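Local atomic coordinates of translocator protein bipD (Burkholderia pseudomallei, PDB entry 3NFT), a protein that is required for epithelial-cell invasion and intracellular survival and probably regulates secretion and membrane insertion of the effectors BipB and BipC in type III secretion. Residues E97-E102 / G288-L293; R93-R98 / S277-L282; I137-T142 / A203-E208; Q45-A50 / V83-H88; D211-S214 / V220-I223. All blocks are in the same frame, centred on the assembly; numbering follows the deposited sequence. Where two conformers were deposited one is given.

Contact 1: residues E97-E102 / G288-L293; sequences ERLETE and GAISTL
Ile-290 reaches across from segment 288-293 and meets both Leu-99 and Glu-102, so one branched side chain carries its half of the contact. The tight part lies at the end of its longer branch. CD1 comes within 3.8 Å of Leu-99 CD2, and the two side chains cross at about a right angle. The same CD1 also lies 3.9 Å from the Leu-99 O atom, so the methyl is set against the backbone of segment 97-102 as well. CG1 beside the backbone N (chi1 -72°) leaves CG2 anti to that N, and this second branch faces Glu-102, where the character of the contact changes. The glutamate chain bends at chi2 (-114°) and turns one face of its carboxylate toward this methyl. Ile-290 CG2 is 3.8 Å from Glu-102 OE2, with the carboxylate carbon and other oxygen almost equally distant. No hydrogen bond spans the segments; this side is open to solvent at the exposed glutamate and is van der Waals contact only. Leu-99, by contrast, is buried, for it also packs on Val-283, Leu-286 and Ser-287 of the helix that carries Ile-290. On another side of that helix, Ala-289 and Leu-293 touch Val-285 of the second subunit. Glu-100 turns from Ile-290 and forms a salt bridge with Lys-134 of helix 121-160. A buried leucine with an exposed glutamate one turn later fits an amphipathic helix in a bundle, here helix 76-103 laid against the predicted coiled coil of helix 244-295.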
# COMPACT_ATOMS: atom_id res chain seq x y z
N GLU A 97 8.20 -9.94 8.64
CA GLU A 97 7.37 -10.10 9.84
C GLU A 97 7.86 -9.19 10.98
O GLU A 97 7.05 -8.58 11.69
CB GLU A 97 7.32 -11.57 10.27
CG GLU A 97 6.47 -12.42 9.34
CD GLU A 97 6.50 -13.92 9.64
OE1 GLU A 97 7.25 -14.35 10.55
OE2 GLU A 97 5.77 -14.67 8.96
N ARG A 98 9.18 -9.08 11.13
CA ARG A 98 9.74 -8.18 12.16
C ARG A 98 9.45 -6.73 11.86
O ARG A 98 9.13 -5.97 12.76
CB ARG A 98 11.25 -8.40 12.31
CG ARG A 98 11.58 -9.80 12.77
CD ARG A 98 12.97 -9.94 13.38
NE ARG A 98 14.06 -9.68 12.44
CZ ARG A 98 14.54 -10.55 11.55
NH1 ARG A 98 14.02 -11.77 11.40
NH2 ARG A 98 15.55 -10.20 10.77
N LEU A 99 9.57 -6.34 10.59
CA LEU A 99 9.25 -4.97 10.16
C LEU A 99 7.78 -4.65 10.38
O LEU A 99 7.43 -3.55 10.84
CB LEU A 99 9.66 -4.76 8.70
CG LEU A 99 11.18 -4.77 8.45
CD1 LEU A 99 11.51 -4.96 6.97
CD2 LEU A 99 11.83 -3.48 8.97
N GLU A 100 6.91 -5.61 10.08
CA GLU A 100 5.47 -5.44 10.27
C GLU A 100 5.16 -5.23 11.75
O GLU A 100 4.36 -4.36 12.12
CB GLU A 100 4.74 -6.66 9.73
CG GLU A 100 3.24 -6.61 9.93
CD GLU A 100 2.51 -7.77 9.26
OE1 GLU A 100 3.16 -8.59 8.57
OE2 GLU A 100 1.29 -7.86 9.47
N THR A 101 5.81 -6.01 12.60
CA THR A 101 5.65 -5.86 14.04
C THR A 101 6.10 -4.47 14.51
O THR A 101 5.42 -3.85 15.34
CB THR A 101 6.38 -6.98 14.80
OG1 THR A 101 5.84 -8.24 14.39
CG2 THR A 101 6.22 -6.82 16.31
N GLU A 102 7.22 -3.99 13.98
CA GLU A 102 7.70 -2.62 14.22
C GLU A 102 6.65 -1.56 13.85
O GLU A 102 6.52 -0.55 14.54
CB GLU A 102 8.98 -2.35 13.42
CG GLU A 102 10.29 -2.55 14.15
CD GLU A 102 11.05 -1.24 14.35
OE1 GLU A 102 12.17 -1.14 13.81
OE2 GLU A 102 10.53 -0.33 15.03
N GLY A 288 13.47 2.88 6.13
CA GLY A 288 13.47 4.34 6.06
C GLY A 288 12.16 4.94 6.49
O GLY A 288 12.14 5.95 7.22
N ALA A 289 11.05 4.33 6.05
CA ALA A 289 9.71 4.75 6.48
C ALA A 289 9.54 4.67 7.99
O ALA A 289 9.04 5.60 8.61
CB ALA A 289 8.61 3.90 5.78
N ILE A 290 9.94 3.55 8.57
CA ILE A 290 9.85 3.35 10.02
C ILE A 290 10.70 4.37 10.76
O ILE A 290 10.27 4.91 11.80
CB ILE A 290 10.28 1.92 10.40
CG1 ILE A 290 9.20 0.93 9.96
CG2 ILE A 290 10.54 1.82 11.91
CD1 ILE A 290 9.68 -0.53 9.90
N SER A 291 11.89 4.66 10.24
CA SER A 291 12.77 5.67 10.83
C SER A 291 12.10 7.04 10.82
O SER A 291 11.99 7.70 11.86
CB SER A 291 14.10 5.73 10.06
OG SER A 291 14.98 6.67 10.65
N THR A 292 11.61 7.45 9.66
CA THR A 292 10.92 8.73 9.50
C THR A 292 9.70 8.86 10.40
O THR A 292 9.48 9.91 11.02
CB THR A 292 10.51 8.96 8.03
OG1 THR A 292 11.68 9.17 7.25
CG2 THR A 292 9.60 10.17 7.90
N LEU A 293 8.91 7.79 10.49
CA LEU A 293 7.71 7.81 11.32
C LEU A 293 8.07 7.80 12.82
O LEU A 293 7.29 8.30 13.63
CB LEU A 293 6.78 6.64 11.00
CG LEU A 293 6.08 6.71 9.63
CD1 LEU A 293 5.51 5.35 9.24
CD2 LEU A 293 4.99 7.81 9.57

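Contact 2: residues R93-R98 / S277-L282; sequences RNLLER and SNFDNL
Leu-96 and Leu-282 mark the closest backbone approach, with CA atoms 9.3 Å apart, between two helical segments whose axes run nearly parallel at 19° and come no nearer than 11.6 Å. That wide spacing is bridged by large apolar side chains, chief among them Phe-279. Its CG stands opposite the backbone N (chi1 174°), which extends the ring toward helix 76-103. The Leu-96 side chain runs counter to it and meets the ring at its edge, near the ring plane: Leu-96 CG lies 3.6 Å from Phe-279 CE1, and both methyls of the leucine come close to the same CE1. A second leucine, Leu-95, reaches another part of that edge, with its CD2 atom 4.3 Å from Phe-279 CE2. Leu-96 then extends the apolar patch by one more residue, its CD2 lying 4.1 Å from Leu-282 CD2 where the two side chains cross at about a right angle. All four residues are buried, and no hydrogen bond joins the segments. Ile-137 of helix 121-160 packs on both Leu-96 and Phe-279, closing the group from a third helix. On segment 277-282, Asn-278 ND2 is hydrogen-bonded to Asp-120 OD1 of the second subunit. Leucines gathered round the edge of a phenylalanine, with an isoleucine added by a neighbouring helix, form part of the apolar core of a helical bundle built on the predicted coiled coil.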
# COMPACT_ATOMS: atom_id res chain seq x y z
N ARG A 93 10.91 -13.70 4.66
CA ARG A 93 9.60 -13.61 5.33
C ARG A 93 9.76 -13.19 6.79
O ARG A 93 9.00 -12.36 7.30
CB ARG A 93 8.86 -14.94 5.24
CG ARG A 93 7.41 -14.84 5.75
CD ARG A 93 6.59 -16.10 5.53
NE ARG A 93 5.19 -15.91 5.96
CZ ARG A 93 4.14 -15.66 5.17
NH1 ARG A 93 4.27 -15.56 3.85
NH2 ARG A 93 2.93 -15.52 5.71
N ASN A 94 10.75 -13.79 7.46
CA ASN A 94 11.01 -13.47 8.87
C ASN A 94 11.33 -11.98 9.04
O ASN A 94 10.83 -11.34 9.97
CB ASN A 94 12.16 -14.30 9.42
CG ASN A 94 11.80 -15.76 9.69
OD1 ASN A 94 12.70 -16.58 9.92
ND2 ASN A 94 10.52 -16.10 9.67
N LEU A 95 12.14 -11.43 8.15
CA LEU A 95 12.51 -10.02 8.24
C LEU A 95 11.27 -9.13 8.01
O LEU A 95 11.06 -8.15 8.69
CB LEU A 95 13.64 -9.69 7.27
CG LEU A 95 14.12 -8.23 7.19
CD1 LEU A 95 14.39 -7.64 8.58
CD2 LEU A 95 15.36 -8.10 6.31
N LEU A 96 10.47 -9.47 7.02
CA LEU A 96 9.22 -8.72 6.81
C LEU A 96 8.30 -8.78 8.03
O LEU A 96 7.70 -7.78 8.41
CB LEU A 96 8.49 -9.21 5.55
CG LEU A 96 9.14 -8.87 4.21
CD1 LEU A 96 8.29 -9.36 3.03
CD2 LEU A 96 9.42 -7.41 4.05
N GLU A 97 8.20 -9.94 8.64
CA GLU A 97 7.37 -10.10 9.84
C GLU A 97 7.86 -9.19 10.98
O GLU A 97 7.05 -8.58 11.69
CB GLU A 97 7.32 -11.57 10.27
CG GLU A 97 6.47 -12.42 9.34
CD GLU A 97 6.50 -13.92 9.64
OE1 GLU A 97 7.25 -14.35 10.55
OE2 GLU A 97 5.77 -14.67 8.96
N ARG A 98 9.18 -9.08 11.13
CA ARG A 98 9.74 -8.18 12.16
C ARG A 98 9.45 -6.73 11.86
O ARG A 98 9.13 -5.97 12.76
CB ARG A 98 11.25 -8.40 12.31
CG ARG A 98 11.58 -9.80 12.77
CD ARG A 98 12.97 -9.94 13.38
NE ARG A 98 14.06 -9.68 12.44
CZ ARG A 98 14.54 -10.55 11.55
NH1 ARG A 98 14.02 -11.77 11.40
NH2 ARG A 98 15.55 -10.20 10.77
N SER A 277 16.63 -8.48 -5.54
CA SER A 277 16.97 -7.06 -5.52
C SER A 277 15.77 -6.22 -5.09
O SER A 277 15.89 -5.34 -4.23
CB SER A 277 17.52 -6.62 -6.88
OG SER A 277 17.78 -5.23 -6.90
N ASN A 278 14.59 -6.50 -5.67
CA ASN A 278 13.36 -5.83 -5.25
C ASN A 278 13.06 -6.02 -3.76
O ASN A 278 12.60 -5.09 -3.08
CB ASN A 278 12.16 -6.31 -6.09
CG ASN A 278 12.11 -5.66 -7.47
OD1 ASN A 278 12.83 -4.69 -7.75
ND2 ASN A 278 11.21 -6.16 -8.33
N PHE A 279 13.33 -7.21 -3.22
CA PHE A 279 13.11 -7.45 -1.81
C PHE A 279 14.04 -6.56 -0.97
O PHE A 279 13.60 -5.90 -0.03
CB PHE A 279 13.34 -8.90 -1.41
CG PHE A 279 13.25 -9.11 0.07
CD1 PHE A 279 12.02 -9.37 0.68
CD2 PHE A 279 14.38 -9.01 0.87
CE1 PHE A 279 11.93 -9.54 2.06
CE2 PHE A 279 14.27 -9.18 2.26
CZ PHE A 279 13.05 -9.42 2.84
N ASP A 280 15.31 -6.55 -1.32
CA ASP A 280 16.27 -5.72 -0.60
C ASP A 280 15.83 -4.24 -0.62
O ASP A 280 15.90 -3.55 0.40
CB ASP A 280 17.65 -5.90 -1.19
CG ASP A 280 18.26 -7.26 -0.88
OD1 ASP A 280 19.39 -7.52 -1.34
OD2 ASP A 280 17.63 -8.05 -0.13
N ASN A 281 15.39 -3.76 -1.78
CA ASN A 281 14.89 -2.39 -1.90
C ASN A 281 13.64 -2.16 -1.06
O ASN A 281 13.50 -1.11 -0.42
CB ASN A 281 14.57 -2.06 -3.34
CG ASN A 281 15.80 -1.87 -4.19
OD1 ASN A 281 16.91 -1.70 -3.67
ND2 ASN A 281 15.62 -1.90 -5.50
N LEU A 282 12.74 -3.13 -1.04
CA LEU A 282 11.55 -3.07 -0.18
C LEU A 282 11.91 -2.90 1.29
O LEU A 282 11.35 -2.05 1.99
CB LEU A 282 10.66 -4.30 -0.38
CG LEU A 282 9.44 -4.49 0.53
CD1 LEU A 282 8.42 -3.34 0.38
CD2 LEU A 282 8.77 -5.86 0.27

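Contact 3: residues I137-T142 / A203-E208; sequences IDAYAT and ARWRKE
Tyr-140 and Trp-205 meet obliquely, their ring planes 57° apart and the centroids of the tyrosine ring and the indole six-membered ring separated by 5.4 Å. Tyr-140 CD1 lies in the plane of the indole, at its edge, 3.6 Å from Trp-205 CH2. One residue earlier, Ala-139 supplies a small, close-fitting surface: its CB is 3.5 Å from Trp-205 CZ2 and nearly as close to CH2. The short helix 202-209 is thereby seated on helix 121-160, one of the two predicted coiled-coil helices; it belongs to the mixed helix-and-strand excursion that the chain makes before returning as helix 244-295. Beyond the indole, the tyrosine donates from OH to Glu-208 OE2 at 2.5 Å, unusually short for such a bond. The acceptor lies in the plane of the tyrosine ring, whereas the carboxylate as a whole is turned 79° from it. Glu-208 presents that oxygen through a chain bent at chi2 (91°). Its other oxygen, OE1, accepts a hydrogen bond from Gln-118 N of the second subunit, so the carboxylate is bonded by both subunits. Lys-271 of helix 244-295 packs against Tyr-140 and bonds through NZ to the backbone O of Glu-208.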
# COMPACT_ATOMS: atom_id res chain seq x y z
N ILE A 137 7.62 -13.27 -2.43
CA ILE A 137 8.62 -14.20 -1.92
C ILE A 137 8.22 -15.64 -2.06
O ILE A 137 9.00 -16.48 -2.53
CB ILE A 137 8.90 -13.97 -0.40
CG1 ILE A 137 9.67 -12.68 -0.20
CG2 ILE A 137 9.63 -15.19 0.23
CD1 ILE A 137 9.54 -12.17 1.26
N ASP A 138 7.00 -15.92 -1.62
CA ASP A 138 6.47 -17.27 -1.68
C ASP A 138 6.34 -17.76 -3.10
O ASP A 138 6.70 -18.91 -3.41
CB ASP A 138 5.08 -17.30 -1.02
CG ASP A 138 5.12 -17.30 0.49
OD1 ASP A 138 4.02 -17.21 1.09
OD2 ASP A 138 6.21 -17.38 1.10
N ALA A 139 5.76 -16.93 -3.98
CA ALA A 139 5.58 -17.30 -5.37
C ALA A 139 6.92 -17.65 -6.00
O ALA A 139 7.07 -18.68 -6.67
CB ALA A 139 4.95 -16.14 -6.16
N TYR A 140 7.89 -16.78 -5.83
CA TYR A 140 9.15 -17.01 -6.49
C TYR A 140 9.88 -18.21 -5.94
O TYR A 140 10.52 -18.94 -6.70
CB TYR A 140 10.06 -15.77 -6.48
CG TYR A 140 10.14 -15.16 -7.85
CD1 TYR A 140 9.48 -14.00 -8.17
CD2 TYR A 140 10.85 -15.81 -8.84
CE1 TYR A 140 9.57 -13.47 -9.45
CE2 TYR A 140 10.93 -15.30 -10.11
CZ TYR A 140 10.29 -14.14 -10.41
OH TYR A 140 10.40 -13.71 -11.70
N ALA A 141 9.78 -18.43 -4.64
CA ALA A 141 10.37 -19.59 -4.03
C ALA A 141 9.75 -20.86 -4.63
O ALA A 141 10.46 -21.82 -4.93
CB ALA A 141 10.18 -19.56 -2.50
N THR A 142 8.43 -20.89 -4.77
CA THR A 142 7.76 -22.08 -5.29
C THR A 142 8.15 -22.31 -6.74
O THR A 142 8.44 -23.42 -7.15
CB THR A 142 6.24 -21.91 -5.20
OG1 THR A 142 5.87 -21.71 -3.83
CG2 THR A 142 5.56 -23.16 -5.73
N ALA A 203 -2.20 -12.84 -15.36
CA ALA A 203 -1.67 -12.20 -16.57
C ALA A 203 -0.25 -11.66 -16.32
O ALA A 203 0.63 -11.82 -17.16
CB ALA A 203 -2.60 -11.07 -17.01
N ARG A 204 -0.04 -11.04 -15.16
CA ARG A 204 1.29 -10.54 -14.79
C ARG A 204 2.30 -11.69 -14.71
O ARG A 204 3.39 -11.59 -15.25
CB ARG A 204 1.24 -9.79 -13.46
CG ARG A 204 2.50 -8.96 -13.15
CD ARG A 204 3.57 -9.75 -12.41
NE ARG A 204 3.43 -9.68 -10.95
CZ ARG A 204 4.28 -10.23 -10.09
NH1 ARG A 204 5.35 -10.91 -10.51
NH2 ARG A 204 4.06 -10.10 -8.78
N TRP A 205 1.93 -12.77 -14.04
CA TRP A 205 2.83 -13.91 -13.90
C TRP A 205 3.10 -14.61 -15.24
O TRP A 205 4.22 -15.05 -15.49
CB TRP A 205 2.34 -14.89 -12.84
CG TRP A 205 2.62 -14.39 -11.45
CD1 TRP A 205 1.75 -13.77 -10.62
CD2 TRP A 205 3.87 -14.40 -10.78
NE1 TRP A 205 2.36 -13.44 -9.44
CE2 TRP A 205 3.67 -13.82 -9.51
CE3 TRP A 205 5.14 -14.88 -11.10
CZ2 TRP A 205 4.70 -13.68 -8.59
CZ3 TRP A 205 6.16 -14.74 -10.16
CH2 TRP A 205 5.93 -14.15 -8.94
N ARG A 206 2.10 -14.69 -16.12
CA ARG A 206 2.36 -15.22 -17.46
C ARG A 206 3.40 -14.37 -18.19
O ARG A 206 4.32 -14.91 -18.80
CB ARG A 206 1.07 -15.27 -18.31
CG ARG A 206 0.13 -16.34 -17.88
CD ARG A 206 -1.09 -16.43 -18.83
NE ARG A 206 -2.04 -17.47 -18.42
CZ ARG A 206 -3.37 -17.31 -18.34
NH1 ARG A 206 -3.94 -16.14 -18.60
NH2 ARG A 206 -4.12 -18.33 -17.95
N LYS A 207 3.28 -13.04 -18.11
CA LYS A 207 4.27 -12.17 -18.75
C LYS A 207 5.64 -12.32 -18.11
O LYS A 207 6.65 -12.39 -18.82
CB LYS A 207 3.85 -10.70 -18.71
CG LYS A 207 2.68 -10.36 -19.61
CD LYS A 207 2.42 -8.86 -19.60
CE LYS A 207 1.18 -8.49 -20.42
NZ LYS A 207 0.88 -7.02 -20.29
N GLU A 208 5.66 -12.38 -16.79
CA GLU A 208 6.92 -12.46 -16.03
C GLU A 208 7.68 -13.74 -16.35
O GLU A 208 8.90 -13.72 -16.53
CB GLU A 208 6.60 -12.38 -14.53
CG GLU A 208 7.81 -12.62 -13.62
CD GLU A 208 8.56 -11.35 -13.23
OE1 GLU A 208 8.12 -10.22 -13.54
OE2 GLU A 208 9.60 -11.53 -12.56

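Contact 4: residues Q45-A50 / V83-H88; sequences QKLGAA and VAVRGH
Ala-84 is the first residue of segment 83-88 to touch segment 45-50, and its partner is Lys-46. The CA atoms of these two residues are 7.1 Å apart, a close approach allowed by the small alanine. Its CB rests 3.9 Å from Lys-46 CG, so the lysine contributes the aliphatic base of its side chain. A bend at chi2 (-66°) then carries the rest of that chain, and with it the amino group, away from the other helix. Lys-46 also packs on Ala-81, one turn earlier in helix 76-103.

Next comes Val-85, at a somewhat wider point where the CA atoms of Leu-47 and Val-85 are 8.5 Å apart. Its CG2 branch, lying beside the backbone N, meets Leu-47 CD1 at 3.9 Å, and the two side chains cross at about a right angle. Both residues are buried here, for each also packs on Tyr-272 of helix 244-295. Helix 121-160 completes the surroundings, with Thr-148 against Leu-47 and Val-144 against Val-85. Beyond Val-85 the segment makes no further contact with 45-50.

No hydrogen bond joins the two segments, which run in roughly opposite senses. Helices 41-56 and 76-103 thus form an antiparallel pair that packs through these apolar residues, with Lys-46 at the margin; together they lie against the long helices predicted to form a coiled coil, consistent with an N-terminal domain that shields that region.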
# COMPACT_ATOMS: atom_id res chain seq x y z
N GLN A 45 24.21 -17.76 -5.93
CA GLN A 45 25.42 -18.50 -6.26
C GLN A 45 25.19 -20.01 -6.34
O GLN A 45 25.74 -20.68 -7.20
CB GLN A 45 26.60 -18.19 -5.34
CG GLN A 45 27.71 -19.26 -5.24
CD GLN A 45 28.60 -19.19 -4.07
OE1 GLN A 45 28.20 -19.57 -2.96
NE2 GLN A 45 29.84 -18.80 -4.31
N LYS A 46 24.33 -20.55 -5.47
CA LYS A 46 24.06 -21.98 -5.54
C LYS A 46 23.31 -22.31 -6.86
O LYS A 46 23.58 -23.33 -7.49
CB LYS A 46 23.25 -22.44 -4.33
CG LYS A 46 23.95 -22.26 -2.99
CD LYS A 46 25.14 -23.10 -2.81
CE LYS A 46 25.69 -22.93 -1.37
NZ LYS A 46 26.90 -23.74 -1.27
N LEU A 47 22.41 -21.43 -7.26
CA LEU A 47 21.76 -21.59 -8.58
C LEU A 47 22.76 -21.51 -9.73
O LEU A 47 22.73 -22.31 -10.65
CB LEU A 47 20.64 -20.59 -8.76
CG LEU A 47 19.41 -20.85 -7.90
CD1 LEU A 47 18.54 -19.59 -7.76
CD2 LEU A 47 18.62 -22.01 -8.52
N GLY A 48 23.69 -20.56 -9.63
CA GLY A 48 24.76 -20.46 -10.62
C GLY A 48 25.58 -21.74 -10.71
O GLY A 48 25.93 -22.21 -11.79
N ALA A 49 25.91 -22.31 -9.56
CA ALA A 49 26.65 -23.60 -9.52
C ALA A 49 25.87 -24.72 -10.19
O ALA A 49 26.44 -25.56 -10.88
CB ALA A 49 27.03 -23.98 -8.09
N ALA A 50 24.55 -24.72 -9.98
CA ALA A 50 23.70 -25.74 -10.61
C ALA A 50 23.68 -25.57 -12.11
O ALA A 50 23.79 -26.53 -12.88
CB ALA A 50 22.31 -25.66 -10.03
N VAL A 83 17.66 -26.02 -1.53
CA VAL A 83 17.73 -25.74 -0.09
C VAL A 83 17.98 -24.26 0.21
O VAL A 83 17.32 -23.64 1.08
CB VAL A 83 18.80 -26.60 0.58
CG1 VAL A 83 19.07 -26.12 2.00
CG2 VAL A 83 18.36 -28.07 0.57
N ALA A 84 18.88 -23.66 -0.56
CA ALA A 84 19.23 -22.27 -0.36
C ALA A 84 18.07 -21.34 -0.74
O ALA A 84 17.84 -20.34 -0.08
CB ALA A 84 20.49 -21.91 -1.12
N VAL A 85 17.31 -21.69 -1.79
CA VAL A 85 16.21 -20.86 -2.22
C VAL A 85 15.13 -20.89 -1.13
O VAL A 85 14.56 -19.85 -0.78
CB VAL A 85 15.65 -21.34 -3.55
CG1 VAL A 85 14.33 -20.68 -3.83
CG2 VAL A 85 16.65 -21.03 -4.71
N ARG A 86 14.84 -22.08 -0.61
CA ARG A 86 13.89 -22.24 0.50
C ARG A 86 14.32 -21.44 1.72
O ARG A 86 13.53 -20.71 2.31
CB ARG A 86 13.75 -23.72 0.88
CG ARG A 86 12.95 -24.54 -0.09
CD ARG A 86 12.45 -25.87 0.55
NE ARG A 86 12.85 -27.04 -0.25
CZ ARG A 86 13.96 -27.76 -0.06
NH1 ARG A 86 14.82 -27.44 0.90
NH2 ARG A 86 14.21 -28.81 -0.84
N GLY A 87 15.60 -21.54 2.08
CA GLY A 87 16.09 -20.88 3.26
C GLY A 87 16.04 -19.38 3.13
O GLY A 87 15.73 -18.66 4.08
N HIS A 88 16.36 -18.88 1.93
CA HIS A 88 16.33 -17.45 1.67
C HIS A 88 14.91 -16.90 1.81
O HIS A 88 14.69 -15.84 2.37
CB HIS A 88 16.85 -17.14 0.28
CG HIS A 88 17.13 -15.69 0.07
ND1 HIS A 88 16.52 -14.93 -0.91
CD2 HIS A 88 17.96 -14.86 0.74
CE1 HIS A 88 16.97 -13.69 -0.82
NE2 HIS A 88 17.85 -13.62 0.16

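Contact 5: residues D211-S214 / V220-I223; sequences DAVS and VVTI
Thr-222 O is approached by two groups of the opposite strand: it accepts a hydrogen bond from Ser-214 N at 2.9 Å, and Val-213 CA makes a strongly bent C-H...O contact with it at 3.2 Å. The reciprocal bond, from Thr-222 N to Ser-214 O, is also 2.9 Å long and close to straight, with an N-H...O angle of 166°. Val-221 CA adds a further C-H...O contact to this acceptor, 3.3 Å from Ser-214 O. Ser-214 and Thr-222 are thus a hydrogen-bonded antiparallel pair, with Val-213 and Ile-223 the adjacent non-hydrogen-bonded pair, in the hairpin of strands 213-215 and 220-223.

Side chains divide between the two faces. On the one bearing Val-213 and Ile-223, Val-213 CB packs 3.7 Å from Val-221 CG1, the two valines passing at a slant. On the other, Ser-214 CB lies 3.6 Å from Thr-222 OG1, which occupies the crowded position between N and the carbonyl carbon (chi1 54°). Strand 220-223 also pairs with strand 193-195, where Val-221 bonds to the backbone of Met-194, leaving 213-215 an outer strand of the sheet within this chain. Cohesion between these segments therefore comes from backbone amides and carbonyls, with valine packing on one face; the serine and threonine side chains add no hydrogen bond across the strands.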
# COMPACT_ATOMS: atom_id res chain seq x y z
N ASP A 211 7.14 -18.29 -21.89
CA ASP A 211 6.50 -19.48 -22.40
C ASP A 211 7.24 -20.78 -22.15
O ASP A 211 6.86 -21.80 -22.69
CB ASP A 211 6.10 -19.31 -23.88
CG ASP A 211 7.26 -19.11 -24.79
OD1 ASP A 211 8.42 -19.30 -24.35
OD2 ASP A 211 7.00 -18.77 -25.98
N ALA A 212 8.27 -20.77 -21.29
CA ALA A 212 8.81 -22.02 -20.80
C ALA A 212 7.83 -22.68 -19.82
O ALA A 212 7.98 -23.85 -19.49
CB ALA A 212 10.17 -21.82 -20.14
N VAL A 213 6.83 -21.91 -19.34
CA VAL A 213 5.77 -22.44 -18.48
C VAL A 213 4.43 -22.05 -19.04
O VAL A 213 4.35 -21.18 -19.91
CB VAL A 213 5.87 -21.95 -17.03
CG1 VAL A 213 7.24 -22.36 -16.44
CG2 VAL A 213 5.63 -20.43 -16.95
N SER A 214 3.40 -22.74 -18.55
CA SER A 214 2.03 -22.36 -18.77
C SER A 214 1.40 -22.13 -17.41
O SER A 214 1.75 -22.81 -16.45
CB SER A 214 1.30 -23.48 -19.51
OG SER A 214 1.84 -23.62 -20.80
N VAL A 220 -2.14 -22.54 -11.52
CA VAL A 220 -1.32 -23.71 -11.60
C VAL A 220 -0.28 -23.48 -12.70
O VAL A 220 -0.63 -23.26 -13.87
CB VAL A 220 -2.13 -24.99 -11.89
CG1 VAL A 220 -1.20 -26.18 -12.06
CG2 VAL A 220 -3.16 -25.25 -10.75
N VAL A 221 0.98 -23.55 -12.32
CA VAL A 221 2.09 -23.42 -13.23
C VAL A 221 2.60 -24.80 -13.60
O VAL A 221 2.95 -25.60 -12.72
CB VAL A 221 3.24 -22.61 -12.61
CG1 VAL A 221 4.32 -22.40 -13.65
CG2 VAL A 221 2.72 -21.27 -12.07
N THR A 222 2.64 -25.08 -14.90
CA THR A 222 3.19 -26.31 -15.44
C THR A 222 4.36 -25.97 -16.37
O THR A 222 4.43 -24.87 -16.93
CB THR A 222 2.13 -27.12 -16.22
OG1 THR A 222 1.55 -26.28 -17.21
CG2 THR A 222 1.04 -27.64 -15.28
N ILE A 223 5.27 -26.91 -16.52
CA ILE A 223 6.47 -26.73 -17.31
C ILE A 223 6.22 -27.25 -18.72
O ILE A 223 5.76 -28.39 -18.90
CB ILE A 223 7.62 -27.47 -16.65
CG1 ILE A 223 7.85 -26.92 -15.24
CG2 ILE A 223 8.88 -27.40 -17.50
CD1 ILE A 223 8.75 -27.75 -14.46

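How the contacts relate
Contacts 1, 2 and 4 follow helix 76-103 along the long axis of the molecule: contact 4 joins it to helix 41-56, while contacts 2 and 1, with centres 11 Å apart, join successive parts of it to helix 244-295. Contact 3 brings in helix 121-160 and touches contact 2 through Ile-137 and contact 4 through Ala-141 and Val-85. Contact 5 follows contact 3 in sequence, with its centre 11 Å away. Along the chain contact 4 closes first, whereas contacts 1 and 2 span both contacts 3 and 5. The N-terminal helices and helix 202-209 thus both pack on the predicted coiled-coil helices, and contacts 1, 2 and 3 also touch the second subunit.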